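Local coordinates for protein UV damage endonuclease (Sulfolobus acidocaldarius, PDB 3TC3) that probably acts as a manganese-dependent TIM-barrel endonuclease that nicks DNA at ultraviolet lesions to start their excision repair, at residues A[40-51]-A[84-95]. Sequence-based numbering, arbitrary orientation.
Sequences TIKLSSLSEERV and IPLASHPKFHVN
Val51, in the first turn of helix 48-71, meets Phe92 on the outside of a TIM barrel, where the loops that follow the first two barrel strands pack on each other away from the manganese site. With CG1 anti to the backbone N (chi1 165°), Val51 sends this methyl obliquely to the ring, 3.5 Å from Phe92 CE2, and on to the methyls CG2 of Ile84 and Val94. Leu46 CD1 also approaches the ring obliquely, at Phe92 CD2, while its other methyl, CD2, rests on the backbone carbonyl of Lys91. The ring is held between Ala87 CA, centred over one face, and Val94 CG2, offset on the other.

Leu86 packs beside this cluster: its CD1 lies 3.6 Å from Ile41 CG1, the two side chains crossing nearly at right angles, and also reaches Leu46 CB. Pro85 CB touches the same Ile41 CG1 at 3.8 Å, and the proline goes on to Val54 and Ser55 of helix 48-71. On the exposed side, the extended Glu48 chain crosses Val94 at a slant, with OE1 3.8 Å from Val94 CG1. Leu43 CD1 makes a CH-pi contact over the imidazole of His89, 3.7 Å from the ring centroid, with Pro90 CD against the opposite face.

No direct hydrogen bond joins the two segments, but one water bridges them, accepting from Leu86 N and hydrogen-bonded to Thr40 OG1. Second-shell bonds fix each side: Ser47 OG caps the helix by accepting from Arg50 N in a nearly straight bond (171°), and three beta turns fold 84-92, which Ser88 ties to Glu142 of helix 133-153. Within the last turn, Lys91 N donates to His89 ND1 (2.9 Å) from 20° out of the ring plane, which limits the turning of the imidazole.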
ATOM      1  N   THR A  40     -15.304   4.946  -7.427  1.00 19.70           N
ATOM      2  CA  THR A  40     -15.194   3.969  -8.524  1.00 19.67           C
ATOM      3  C   THR A  40     -16.559   3.889  -9.152  1.00 21.48           C
ATOM      4  O   THR A  40     -17.481   4.583  -8.742  1.00 23.74           O
ATOM      5  CB  THR A  40     -14.719   2.590  -8.095  1.00 21.57           C
ATOM      6  OG1 THR A  40     -14.386   1.856  -9.290  1.00 22.86           O
ATOM      7  CG2 THR A  40     -15.716   1.832  -7.179  1.00 26.58           C
ATOM      8  N   ILE A  41     -16.602   3.134 -10.235  1.00 22.37           N
ATOM      9  CA  ILE A  41     -17.866   2.986 -10.959  1.00 24.40           C
ATOM     10  C   ILE A  41     -18.163   1.491 -11.140  1.00 23.54           C
ATOM     11  O   ILE A  41     -17.271   0.613 -11.138  1.00 23.38           O
ATOM     12  CB  ILE A  41     -17.751   3.710 -12.306  1.00 26.76           C
ATOM     13  CG1 ILE A  41     -16.820   2.984 -13.265  1.00 28.72           C
ATOM     14  CG2 ILE A  41     -17.495   5.229 -12.083  1.00 29.36           C
ATOM     15  CD1 ILE A  41     -17.022   3.459 -14.700  1.00 29.28           C
ATOM     16  N   LYS A  42     -19.473   1.198 -11.279  1.00 26.05           N
ATOM     17  CA  LYS A  42     -19.907  -0.203 -11.510  1.00 28.08           C
ATOM     18  C   LYS A  42     -19.570  -0.654 -12.916  1.00 25.51           C
ATOM     19  O   LYS A  42     -19.565   0.157 -13.856  1.00 26.16           O
ATOM     20  CB  LYS A  42     -21.453  -0.346 -11.331  1.00 30.31           C
ATOM     21  CG  LYS A  42     -21.988   0.177  -9.951  1.00 33.40           C
ATOM     22  CD  LYS A  42     -23.530   0.124  -9.852  1.00 36.78           C
ATOM     23  CE  LYS A  42     -24.159   1.333 -10.537  1.00 37.47           C
ATOM     24  NZ  LYS A  42     -25.556   1.641 -10.087  1.00 43.68           N
ATOM     25  N   LEU A  43     -19.304  -1.932 -13.058  1.00 26.59           N
ATOM     26  CA  LEU A  43     -19.055  -2.471 -14.420  1.00 27.95           C
ATOM     27  C   LEU A  43     -20.139  -2.019 -15.410  1.00 29.39           C
ATOM     28  O   LEU A  43     -19.869  -1.603 -16.558  1.00 31.74           O
ATOM     29  CB  LEU A  43     -18.936  -4.003 -14.390  1.00 30.74           C
ATOM     30  CG  LEU A  43     -18.623  -4.613 -15.749  1.00 29.85           C
ATOM     31  CD1 LEU A  43     -17.357  -3.964 -16.437  1.00 31.98           C
ATOM     32  CD2 LEU A  43     -18.532  -6.134 -15.662  1.00 32.74           C
ATOM     33  N   SER A  44     -21.368  -2.042 -14.934  1.00 29.90           N
ATOM     34  CA  SER A  44     -22.517  -1.683 -15.758  1.00 30.16           C
ATOM     35  C   SER A  44     -22.507  -0.223 -16.267  1.00 30.96           C
ATOM     36  O   SER A  44     -23.312   0.124 -17.128  1.00 31.85           O
ATOM     37  CB  SER A  44     -23.788  -2.010 -14.950  1.00 30.83           C
ATOM     38  OG  SER A  44     -23.943  -1.105 -13.850  1.00 32.31           O
ATOM     39  N   SER A  45     -21.680   0.635 -15.643  1.00 26.99           N
ATOM     40  CA  SER A  45     -21.485   2.042 -15.980  1.00 27.09           C
ATOM     41  C   SER A  45     -20.255   2.318 -16.821  1.00 25.12           C
ATOM     42  O   SER A  45     -19.990   3.505 -17.182  1.00 27.34           O
ATOM     43  CB  SER A  45     -21.349   2.851 -14.696  1.00 26.41           C
ATOM     44  OG  SER A  45     -22.457   2.680 -13.830  1.00 29.31           O
ATOM     45  N   LEU A  46     -19.533   1.264 -17.212  1.00 25.76           N
ATOM     46  CA  LEU A  46     -18.300   1.466 -17.963  1.00 25.13           C
ATOM     47  C   LEU A  46     -18.519   2.259 -19.244  1.00 25.79           C
ATOM     48  O   LEU A  46     -19.259   1.823 -20.155  1.00 29.40           O
ATOM     49  CB  LEU A  46     -17.565   0.119 -18.187  1.00 24.93           C
ATOM     50  CG  LEU A  46     -16.302   0.070 -19.055  1.00 25.18           C
ATOM     51  CD1 LEU A  46     -15.208   0.952 -18.396  1.00 27.31           C
ATOM     52  CD2 LEU A  46     -15.795  -1.382 -19.114  1.00 25.56           C
ATOM     53  N   SER A  47     -17.860   3.405 -19.384  1.00 26.35           N
ATOM     54  CA  SER A  47     -17.733   4.006 -20.737  1.00 25.49           C
ATOM     55  C   SER A  47     -16.509   4.892 -20.661  1.00 26.56           C
ATOM     56  O   SER A  47     -16.022   5.248 -19.511  1.00 26.16           O
ATOM     57  CB  SER A  47     -18.972   4.881 -21.036  1.00 27.07           C
ATOM     58  OG  SER A  47     -18.875   6.120 -20.358  1.00 26.85           O
ATOM     59  N   GLU A  48     -15.964   5.221 -21.800  1.00 26.93           N
ATOM     60  CA  GLU A  48     -14.916   6.169 -21.811  1.00 27.81           C
ATOM     61  C   GLU A  48     -15.192   7.482 -21.106  1.00 28.23           C
ATOM     62  O   GLU A  48     -14.407   7.925 -20.251  1.00 27.42           O
ATOM     63  CB  GLU A  48     -14.320   6.327 -23.206  1.00 29.57           C
ATOM     64  CG  GLU A  48     -13.396   7.502 -23.254  1.00 35.17           C
ATOM     65  CD  GLU A  48     -12.445   7.500 -24.395  1.00 40.31           C
ATOM     66  OE1 GLU A  48     -11.537   6.619 -24.438  1.00 42.99           O
ATOM     67  OE2 GLU A  48     -12.623   8.394 -25.243  1.00 45.12           O
ATOM     68  N   GLU A  49     -16.267   8.179 -21.488  1.00 28.61           N
ATOM     69  CA  GLU A  49     -16.606   9.387 -20.818  1.00 29.32           C
ATOM     70  C   GLU A  49     -16.664   9.257 -19.326  1.00 29.39           C
ATOM     71  O   GLU A  49     -16.123  10.101 -18.672  1.00 28.02           O
ATOM     72  CB  GLU A  49     -17.964   9.907 -21.294  1.00 32.67           C
ATOM     73  CG  GLU A  49     -18.079  11.375 -21.188  1.00 37.94           C
ATOM     74  CD  GLU A  49     -19.234  11.881 -22.053  1.00 43.47           C
ATOM     75  OE1 GLU A  49     -19.297  11.506 -23.258  1.00 46.23           O
ATOM     76  OE2 GLU A  49     -20.079  12.617 -21.502  1.00 50.49           O
ATOM     77  N   ARG A  50     -17.390   8.266 -18.785  1.00 27.64           N
ATOM     78  CA  ARG A  50     -17.495   8.111 -17.316  1.00 27.61           C
ATOM     79  C   ARG A  50     -16.127   7.794 -16.657  1.00 25.04           C
ATOM     80  O   ARG A  50     -15.819   8.333 -15.548  1.00 24.00           O
ATOM     81  CB  ARG A  50     -18.481   7.021 -16.972  1.00 27.10           C
ATOM     82  CG  ARG A  50     -18.751   6.801 -15.517  1.00 33.27           C
ATOM     83  CD  ARG A  50     -20.194   6.982 -15.144  1.00 41.02           C
ATOM     84  NE  ARG A  50     -20.490   6.168 -13.968  1.00 45.64           N
ATOM     85  CZ  ARG A  50     -20.581   6.649 -12.730  1.00 46.13           C
ATOM     86  NH1 ARG A  50     -20.434   7.944 -12.507  1.00 52.01           N
ATOM     87  NH2 ARG A  50     -20.830   5.838 -11.719  1.00 46.11           N
ATOM     88  N   VAL A  51     -15.331   6.940 -17.292  1.00 23.54           N
ATOM     89  CA  VAL A  51     -13.998   6.669 -16.730  1.00 22.46           C
ATOM     90  C   VAL A  51     -13.186   7.949 -16.671  1.00 24.05           C
ATOM     91  O   VAL A  51     -12.559   8.200 -15.663  1.00 23.09           O
ATOM     92  CB  VAL A  51     -13.251   5.597 -17.551  1.00 21.83           C
ATOM     93  CG1 VAL A  51     -11.714   5.561 -17.226  1.00 21.56           C
ATOM     94  CG2 VAL A  51     -13.906   4.245 -17.308  1.00 21.91           C
ATOM     95  N   ILE A  84      -8.071   5.169 -11.242  1.00 14.76           N
ATOM     96  CA  ILE A  84      -8.680   5.025 -12.611  1.00 15.06           C
ATOM     97  C   ILE A  84      -9.678   3.828 -12.521  1.00 14.40           C
ATOM     98  O   ILE A  84      -9.268   2.676 -12.486  1.00 16.14           O
ATOM     99  CB  ILE A  84      -7.632   4.647 -13.628  1.00 14.99           C
ATOM    100  CG1 ILE A  84      -6.427   5.585 -13.569  1.00 14.93           C
ATOM    101  CG2 ILE A  84      -8.333   4.593 -15.093  1.00 15.71           C
ATOM    102  CD1 ILE A  84      -6.740   7.098 -13.892  1.00 16.35           C
ATOM    103  N   PRO A  85     -10.993   4.082 -12.405  1.00 15.47           N
ATOM    104  CA  PRO A  85     -11.909   2.981 -12.183  1.00 16.23           C
ATOM    105  C   PRO A  85     -11.940   1.877 -13.209  1.00 16.06           C
ATOM    106  O   PRO A  85     -12.034   2.262 -14.382  1.00 18.74           O
ATOM    107  CB  PRO A  85     -13.266   3.696 -12.112  1.00 18.66           C
ATOM    108  CG  PRO A  85     -12.981   5.029 -11.672  1.00 18.90           C
ATOM    109  CD  PRO A  85     -11.677   5.382 -12.446  1.00 18.01           C
ATOM    110  N   LEU A  86     -11.943   0.595 -12.793  1.00 16.61           N
ATOM    111  CA  LEU A  86     -12.039  -0.539 -13.717  1.00 16.11           C
ATOM    112  C   LEU A  86     -10.883  -0.660 -14.715  1.00 15.76           C
ATOM    113  O   LEU A  86     -10.958  -1.431 -15.679  1.00 15.86           O
ATOM    114  CB  LEU A  86     -13.398  -0.552 -14.499  1.00 18.00           C
ATOM    115  CG  LEU A  86     -14.617  -0.612 -13.581  1.00 20.28           C
ATOM    116  CD1 LEU A  86     -15.830  -0.253 -14.497  1.00 23.23           C
ATOM    117  CD2 LEU A  86     -14.670  -2.057 -12.993  1.00 22.43           C
ATOM    118  N   ALA A  87      -9.742  -0.012 -14.406  1.00 15.16           N
ATOM    119  CA  ALA A  87      -8.611   0.015 -15.357  1.00 15.41           C
ATOM    120  C   ALA A  87      -8.075  -1.325 -15.811  1.00 16.91           C
ATOM    121  O   ALA A  87      -7.561  -1.423 -16.940  1.00 18.65           O
ATOM    122  CB  ALA A  87      -7.438   0.846 -14.772  1.00 17.28           C
ATOM    123  N   SER A  88      -8.163  -2.355 -14.971  1.00 16.69           N
ATOM    124  CA  SER A  88      -7.586  -3.645 -15.464  1.00 18.54           C
ATOM    125  C   SER A  88      -8.641  -4.611 -15.957  1.00 19.76           C
ATOM    126  O   SER A  88      -8.315  -5.756 -16.305  1.00 21.60           O
ATOM    127  CB  SER A  88      -6.777  -4.316 -14.347  1.00 19.77           C
ATOM    128  OG  SER A  88      -7.698  -4.674 -13.323  1.00 21.73           O
ATOM    129  N   HIS A  89      -9.919  -4.206 -15.961  1.00 20.04           N
ATOM    130  CA  HIS A  89     -10.965  -5.071 -16.463  1.00 19.95           C
ATOM    131  C   HIS A  89     -10.763  -5.341 -17.956  1.00 21.10           C
ATOM    132  O   HIS A  89     -10.358  -4.455 -18.729  1.00 20.61           O
ATOM    133  CB  HIS A  89     -12.330  -4.431 -16.216  1.00 21.49           C
ATOM    134  CG  HIS A  89     -13.468  -5.359 -16.485  1.00 24.97           C
ATOM    135  ND1 HIS A  89     -13.957  -5.615 -17.758  1.00 26.31           N
ATOM    136  CD2 HIS A  89     -14.196  -6.159 -15.609  1.00 26.20           C
ATOM    137  CE1 HIS A  89     -14.905  -6.551 -17.681  1.00 26.43           C
ATOM    138  NE2 HIS A  89     -15.078  -6.862 -16.350  1.00 29.69           N
ATOM    139  N   PRO A  90     -10.967  -6.599 -18.375  1.00 23.37           N
ATOM    140  CA  PRO A  90     -10.895  -6.955 -19.804  1.00 25.47           C
ATOM    141  C   PRO A  90     -11.632  -6.071 -20.804  1.00 26.93           C
ATOM    142  O   PRO A  90     -11.147  -5.905 -21.945  1.00 30.64           O
ATOM    143  CB  PRO A  90     -11.531  -8.364 -19.846  1.00 26.91           C
ATOM    144  CG  PRO A  90     -11.314  -8.897 -18.455  1.00 26.03           C
ATOM    145  CD  PRO A  90     -11.442  -7.718 -17.538  1.00 24.00           C
ATOM    146  N   LYS A  91     -12.796  -5.550 -20.429  1.00 23.36           N
ATOM    147  CA  LYS A  91     -13.562  -4.670 -21.290  1.00 22.72           C
ATOM    148  C   LYS A  91     -13.113  -3.201 -21.257  1.00 21.69           C
ATOM    149  O   LYS A  91     -13.649  -2.379 -22.027  1.00 21.71           O
ATOM    150  CB  LYS A  91     -15.072  -4.793 -20.947  1.00 26.23           C
ATOM    151  CG  LYS A  91     -15.681  -6.142 -21.322  1.00 32.51           C
ATOM    152  CD  LYS A  91     -17.163  -6.119 -20.943  1.00 37.16           C
ATOM    153  CE  LYS A  91     -18.120  -6.338 -22.086  1.00 41.37           C
ATOM    154  NZ  LYS A  91     -17.669  -7.486 -22.913  1.00 44.78           N
ATOM    155  N   PHE A  92     -12.104  -2.879 -20.453  1.00 19.39           N
ATOM    156  CA  PHE A  92     -11.679  -1.512 -20.334  1.00 19.59           C
ATOM    157  C   PHE A  92     -10.592  -1.232 -21.407  1.00 20.39           C
ATOM    158  O   PHE A  92      -9.548  -1.871 -21.388  1.00 22.22           O
ATOM    159  CB  PHE A  92     -11.104  -1.319 -18.891  1.00 18.04           C
ATOM    160  CG  PHE A  92     -10.610   0.063 -18.614  1.00 16.32           C
ATOM    161  CD1 PHE A  92      -9.390   0.475 -19.136  1.00 16.13           C
ATOM    162  CD2 PHE A  92     -11.286   0.892 -17.748  1.00 15.96           C
ATOM    163  CE1 PHE A  92      -8.894   1.749 -18.861  1.00 16.32           C
ATOM    164  CE2 PHE A  92     -10.793   2.165 -17.409  1.00 16.02           C
ATOM    165  CZ  PHE A  92      -9.570   2.599 -17.927  1.00 16.71           C
ATOM    166  N   HIS A  93     -10.806  -0.187 -22.223  1.00 22.97           N
ATOM    167  CA  HIS A  93      -9.820   0.182 -23.212  1.00 26.27           C
ATOM    168  C   HIS A  93      -9.647   1.654 -23.363  1.00 28.07           C
ATOM    169  O   HIS A  93      -9.526   2.158 -24.487  1.00 35.17           O
ATOM    170  CB  HIS A  93     -10.242  -0.393 -24.597  1.00 26.20           C
ATOM    171  CG  HIS A  93     -10.589  -1.869 -24.556  1.00 24.80           C
ATOM    172  ND1 HIS A  93      -9.686  -2.802 -24.358  1.00 24.60           N
ATOM    173  CD2 HIS A  93     -11.807  -2.523 -24.696  1.00 26.58           C
ATOM    174  CE1 HIS A  93     -10.279  -4.009 -24.357  1.00 23.84           C
ATOM    175  NE2 HIS A  93     -11.543  -3.834 -24.584  1.00 23.56           N
ATOM    176  N   VAL A  94      -9.623   2.384 -22.260  1.00 24.26           N
ATOM    177  CA  VAL A  94      -9.567   3.829 -22.275  1.00 24.57           C
ATOM    178  C   VAL A  94      -8.095   4.269 -22.273  1.00 26.20           C
ATOM    179  O   VAL A  94      -7.290   3.785 -21.477  1.00 24.60           O
ATOM    180  CB  VAL A  94     -10.273   4.393 -21.045  1.00 22.71           C
ATOM    181  CG1 VAL A  94     -10.214   5.950 -20.987  1.00 24.02           C
ATOM    182  CG2 VAL A  94     -11.727   3.929 -20.932  1.00 21.99           C
ATOM    183  N   ASN A  95      -7.738   5.210 -23.149  1.00 28.96           N
ATOM    184  CA  ASN A  95      -6.352   5.669 -23.141  1.00 28.67           C
ATOM    185  C   ASN A  95      -6.158   6.808 -22.134  1.00 27.80           C
ATOM    186  O   ASN A  95      -5.993   7.980 -22.482  1.00 28.75           O
ATOM    187  CB  ASN A  95      -5.929   6.137 -24.549  1.00 33.31           C
ATOM    188  CG  ASN A  95      -4.454   6.442 -24.652  1.00 38.45           C
ATOM    189  OD1 ASN A  95      -3.655   6.160 -23.755  1.00 38.80           O
ATOM    190  ND2 ASN A  95      -4.059   6.965 -25.828  1.00 41.77           N
TER
HETATM  191  O   HOH W   1     -12.062   0.282  -9.884  1.00 29.62           O